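Local coordinates for viral protein F93 (Sulfolobus turreted icosahedral virus, PDB 2CO5), which probably binds DNA as a disulfide-linked winged-helix dimer, consistent with a role in transcriptional regulation during infection of its archaeal host, at residues Y12-V17 / K28-E33. Residues are numbered along the deposited sequence; the frame is centred on the assembly and turned at random.
Sequences YIILKV and KRLRSE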
ATOM      1  N   TYR B  12      -4.862  -2.763  -5.153  1.00 51.26           N
ATOM      2  CA  TYR B  12      -4.508  -4.178  -5.069  1.00 50.01           C
ATOM      3  C   TYR B  12      -5.751  -5.018  -4.817  1.00 49.32           C
ATOM      4  O   TYR B  12      -5.979  -6.019  -5.481  1.00 48.23           O
ATOM      5  CB  TYR B  12      -3.482  -4.430  -3.961  1.00 49.30           C
ATOM      6  CG  TYR B  12      -3.203  -5.902  -3.752  1.00 51.78           C
ATOM      7  CD1 TYR B  12      -2.376  -6.602  -4.628  1.00 57.69           C
ATOM      8  CD2 TYR B  12      -3.793  -6.604  -2.698  1.00 46.35           C
ATOM      9  CE1 TYR B  12      -2.128  -7.956  -4.455  1.00 48.40           C
ATOM     10  CE2 TYR B  12      -3.558  -7.957  -2.520  1.00 42.39           C
ATOM     11  CZ  TYR B  12      -2.723  -8.629  -3.409  1.00 52.55           C
ATOM     12  OH  TYR B  12      -2.470  -9.966  -3.243  1.00 47.01           O
ATOM     13  N   ILE B  13      -6.560  -4.588  -3.862  1.00 49.53           N
ATOM     14  CA  ILE B  13      -7.777  -5.298  -3.518  1.00 49.60           C
ATOM     15  C   ILE B  13      -8.745  -5.411  -4.700  1.00 50.69           C
ATOM     16  O   ILE B  13      -9.298  -6.483  -4.943  1.00 51.42           O
ATOM     17  CB  ILE B  13      -8.470  -4.633  -2.317  1.00 48.42           C
ATOM     18  CG1 ILE B  13      -7.699  -4.956  -1.040  1.00 45.34           C
ATOM     19  CG2 ILE B  13      -9.897  -5.103  -2.208  1.00 49.10           C
ATOM     20  CD1 ILE B  13      -8.070  -4.090   0.128  1.00 57.66           C
ATOM     21  N   ILE B  14      -8.940  -4.320  -5.439  1.00 49.73           N
ATOM     22  CA  ILE B  14      -9.802  -4.338  -6.623  1.00 48.35           C
ATOM     23  C   ILE B  14      -9.298  -5.351  -7.656  1.00 51.24           C
ATOM     24  O   ILE B  14     -10.068  -6.181  -8.142  1.00 51.22           O
ATOM     25  CB  ILE B  14      -9.907  -2.946  -7.289  1.00 48.93           C
ATOM     26  CG1 ILE B  14     -10.747  -1.996  -6.417  1.00 47.32           C
ATOM     27  CG2 ILE B  14     -10.518  -3.072  -8.678  1.00 47.32           C
ATOM     28  CD1 ILE B  14     -10.713  -0.546  -6.859  1.00 42.10           C
ATOM     29  N   LEU B  15      -8.011  -5.273  -7.986  1.00 50.16           N
ATOM     30  CA  LEU B  15      -7.396  -6.195  -8.957  1.00 51.24           C
ATOM     31  C   LEU B  15      -7.435  -7.652  -8.494  1.00 51.15           C
ATOM     32  O   LEU B  15      -7.607  -8.563  -9.305  1.00 48.36           O
ATOM     33  CB  LEU B  15      -5.944  -5.780  -9.247  1.00 52.28           C
ATOM     34  CG  LEU B  15      -5.698  -4.846 -10.440  1.00 56.63           C
ATOM     35  CD1 LEU B  15      -6.864  -3.918 -10.669  1.00 50.97           C
ATOM     36  CD2 LEU B  15      -4.394  -4.063 -10.282  1.00 49.44           C
ATOM     37  N   LYS B  16      -7.263  -7.868  -7.193  1.00 51.64           N
ATOM     38  CA  LYS B  16      -7.258  -9.218  -6.636  1.00 51.56           C
ATOM     39  C   LYS B  16      -8.643  -9.854  -6.738  1.00 52.43           C
ATOM     40  O   LYS B  16      -8.757 -11.052  -7.012  1.00 49.55           O
ATOM     41  CB  LYS B  16      -6.767  -9.196  -5.183  1.00 49.91           C
ATOM     42  CG  LYS B  16      -6.701 -10.566  -4.473  1.00 48.72           C
ATOM     43  CD  LYS B  16      -5.754 -11.523  -5.147  1.00 51.71           C
ATOM     44  CE  LYS B  16      -5.635 -12.834  -4.369  1.00 61.06           C
ATOM     45  NZ  LYS B  16      -4.966 -13.890  -5.180  1.00 74.81           N
ATOM     46  N   VAL B  17      -9.685  -9.052  -6.514  1.00 53.05           N
ATOM     47  CA  VAL B  17     -11.072  -9.525  -6.606  1.00 53.51           C
ATOM     48  C   VAL B  17     -11.437  -9.902  -8.050  1.00 53.62           C
ATOM     49  O   VAL B  17     -12.166 -10.868  -8.278  1.00 55.11           O
ATOM     50  CB  VAL B  17     -12.069  -8.489  -6.018  1.00 55.30           C
ATOM     51  CG1 VAL B  17     -13.504  -8.756  -6.485  1.00 55.15           C
ATOM     52  CG2 VAL B  17     -12.000  -8.507  -4.501  1.00 51.01           C
ATOM     53  N   LYS B  28     -21.655  -4.214 -10.452  1.00 46.74           N
ATOM     54  CA  LYS B  28     -22.557  -4.080  -9.297  1.00 49.11           C
ATOM     55  C   LYS B  28     -22.229  -5.016  -8.126  1.00 50.11           C
ATOM     56  O   LYS B  28     -22.792  -4.874  -7.038  1.00 51.86           O
ATOM     57  CB  LYS B  28     -24.017  -4.276  -9.726  1.00 47.42           C
ATOM     58  CG  LYS B  28     -24.373  -5.669 -10.263  1.00 54.48           C
ATOM     59  CD  LYS B  28     -25.773  -5.675 -10.862  1.00 48.57           C
ATOM     60  CE  LYS B  28     -26.158  -7.039 -11.413  1.00 59.84           C
ATOM     61  NZ  LYS B  28     -27.618  -7.121 -11.738  1.00 46.96           N
ATOM     62  N   ARG B  29     -21.329  -5.968  -8.348  1.00 49.33           N
ATOM     63  CA  ARG B  29     -20.970  -6.937  -7.325  1.00 49.99           C
ATOM     64  C   ARG B  29     -19.614  -6.664  -6.681  1.00 49.42           C
ATOM     65  O   ARG B  29     -19.288  -7.276  -5.671  1.00 49.86           O
ATOM     66  CB  ARG B  29     -21.026  -8.348  -7.913  1.00 49.32           C
ATOM     67  CG  ARG B  29     -22.462  -8.833  -8.057  1.00 47.34           C
ATOM     68  CD  ARG B  29     -22.639  -9.955  -9.045  1.00 53.40           C
ATOM     69  NE  ARG B  29     -24.068 -10.180  -9.289  1.00 85.60           N
ATOM     70  CZ  ARG B  29     -24.582 -11.181 -10.001  1.00 70.04           C
ATOM     71  NH1 ARG B  29     -23.797 -12.089 -10.571  1.00 93.16           N
ATOM     72  NH2 ARG B  29     -25.899 -11.269 -10.144  1.00 68.04           N
ATOM     73  N   LEU B  30     -18.844  -5.736  -7.244  1.00 47.58           N
ATOM     74  CA  LEU B  30     -17.480  -5.492  -6.777  1.00 49.90           C
ATOM     75  C   LEU B  30     -17.436  -5.101  -5.307  1.00 47.34           C
ATOM     76  O   LEU B  30     -16.640  -5.639  -4.551  1.00 47.71           O
ATOM     77  CB  LEU B  30     -16.798  -4.410  -7.626  1.00 50.53           C
ATOM     78  CG  LEU B  30     -15.369  -4.027  -7.232  1.00 54.05           C
ATOM     79  CD1 LEU B  30     -14.452  -5.250  -7.191  1.00 48.34           C
ATOM     80  CD2 LEU B  30     -14.832  -2.969  -8.185  1.00 51.98           C
ATOM     81  N   ARG B  31     -18.292  -4.165  -4.905  1.00 51.26           N
ATOM     82  CA  ARG B  31     -18.267  -3.655  -3.531  1.00 51.77           C
ATOM     83  C   ARG B  31     -18.548  -4.777  -2.530  1.00 51.22           C
ATOM     84  O   ARG B  31     -17.827  -4.932  -1.545  1.00 48.17           O
ATOM     85  CB  ARG B  31     -19.272  -2.505  -3.349  1.00 52.18           C
ATOM     86  CG  ARG B  31     -19.113  -1.775  -2.019  1.00 54.05           C
ATOM     87  CD  ARG B  31     -20.096  -0.616  -1.836  1.00 49.29           C
ATOM     88  NE  ARG B  31     -20.080  -0.155  -0.445  1.00 47.75           N
ATOM     89  CZ  ARG B  31     -20.824   0.834   0.048  1.00 52.07           C
ATOM     90  NH1 ARG B  31     -21.667   1.514  -0.723  1.00 39.46           N
ATOM     91  NH2 ARG B  31     -20.721   1.148   1.328  1.00 47.28           N
ATOM     92  N   SER B  32     -19.598  -5.552  -2.802  1.00 49.94           N
ATOM     93  CA  SER B  32     -19.963  -6.704  -1.976  1.00 49.70           C
ATOM     94  C   SER B  32     -18.846  -7.739  -1.906  1.00 49.37           C
ATOM     95  O   SER B  32     -18.545  -8.252  -0.835  1.00 49.72           O
ATOM     96  CB  SER B  32     -21.218  -7.377  -2.535  1.00 47.27           C
ATOM     97  OG  SER B  32     -22.318  -6.496  -2.481  1.00 61.78           O
ATOM     98  N   GLU B  33     -18.256  -8.051  -3.058  1.00 50.80           N
ATOM     99  CA  GLU B  33     -17.162  -9.017  -3.147  1.00 49.00           C
ATOM    100  C   GLU B  33     -15.997  -8.622  -2.252  1.00 48.47           C
ATOM    101  O   GLU B  33     -15.468  -9.443  -1.512  1.00 48.86           O
ATOM    102  CB  GLU B  33     -16.665  -9.128  -4.592  1.00 50.70           C
ATOM    103  CG  GLU B  33     -17.482 -10.046  -5.466  1.00 49.01           C
ATOM    104  CD  GLU B  33     -17.336 -11.503  -5.064  1.00 52.74           C
ATOM    105  OE1 GLU B  33     -16.203 -12.032  -5.115  1.00 56.69           O
ATOM    106  OE2 GLU B  33     -18.361 -12.112  -4.700  1.00 62.20           O
TER
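V17 reaches from helix 9-20 into the angle between L30 and E33, one turn apart at the start of helix 30-38. A single methyl does most of the touching: CG1 of V17 lies 3.7 Å from L30 CD1 and equally 3.7 Å from E33 CB. That branch stands opposite the backbone nitrogen (chi1 162°), which carries it out from its own helix and across to the second one. L30 answers with its branched end. Its CG is likewise trans to the backbone N (chi1 179°), and the two methyls are shared out, CD1 going to V17 and CD2 to I14, whose CG2 is 4.3 Å away in a looser contact one turn earlier on helix 9-20.

E33 offers only the aliphatic root of its side chain. Beyond CB the chain is bent, and OE1 is hydrogen-bonded to ND2 of N21, the same amide nitrogen that binds the carbonyl O of V17. OE1 is thus satisfied at the margin of the apolar patch, and N21 ties the end of one helix to the side chain of the other. The CA atoms come closest here, with 7.0 Å between CA of V17 and CA of E33.

L25 of strand 24-26 packs against V17, L30 and E33, while helix 44-56 supplies L47 and L54 to I14 and I51 to L30. The contact therefore belongs to the hydrophobic core in which helices 9-20, 30-38 and 44-56 and strand 24-26 of the winged helix-turn-helix fold meet.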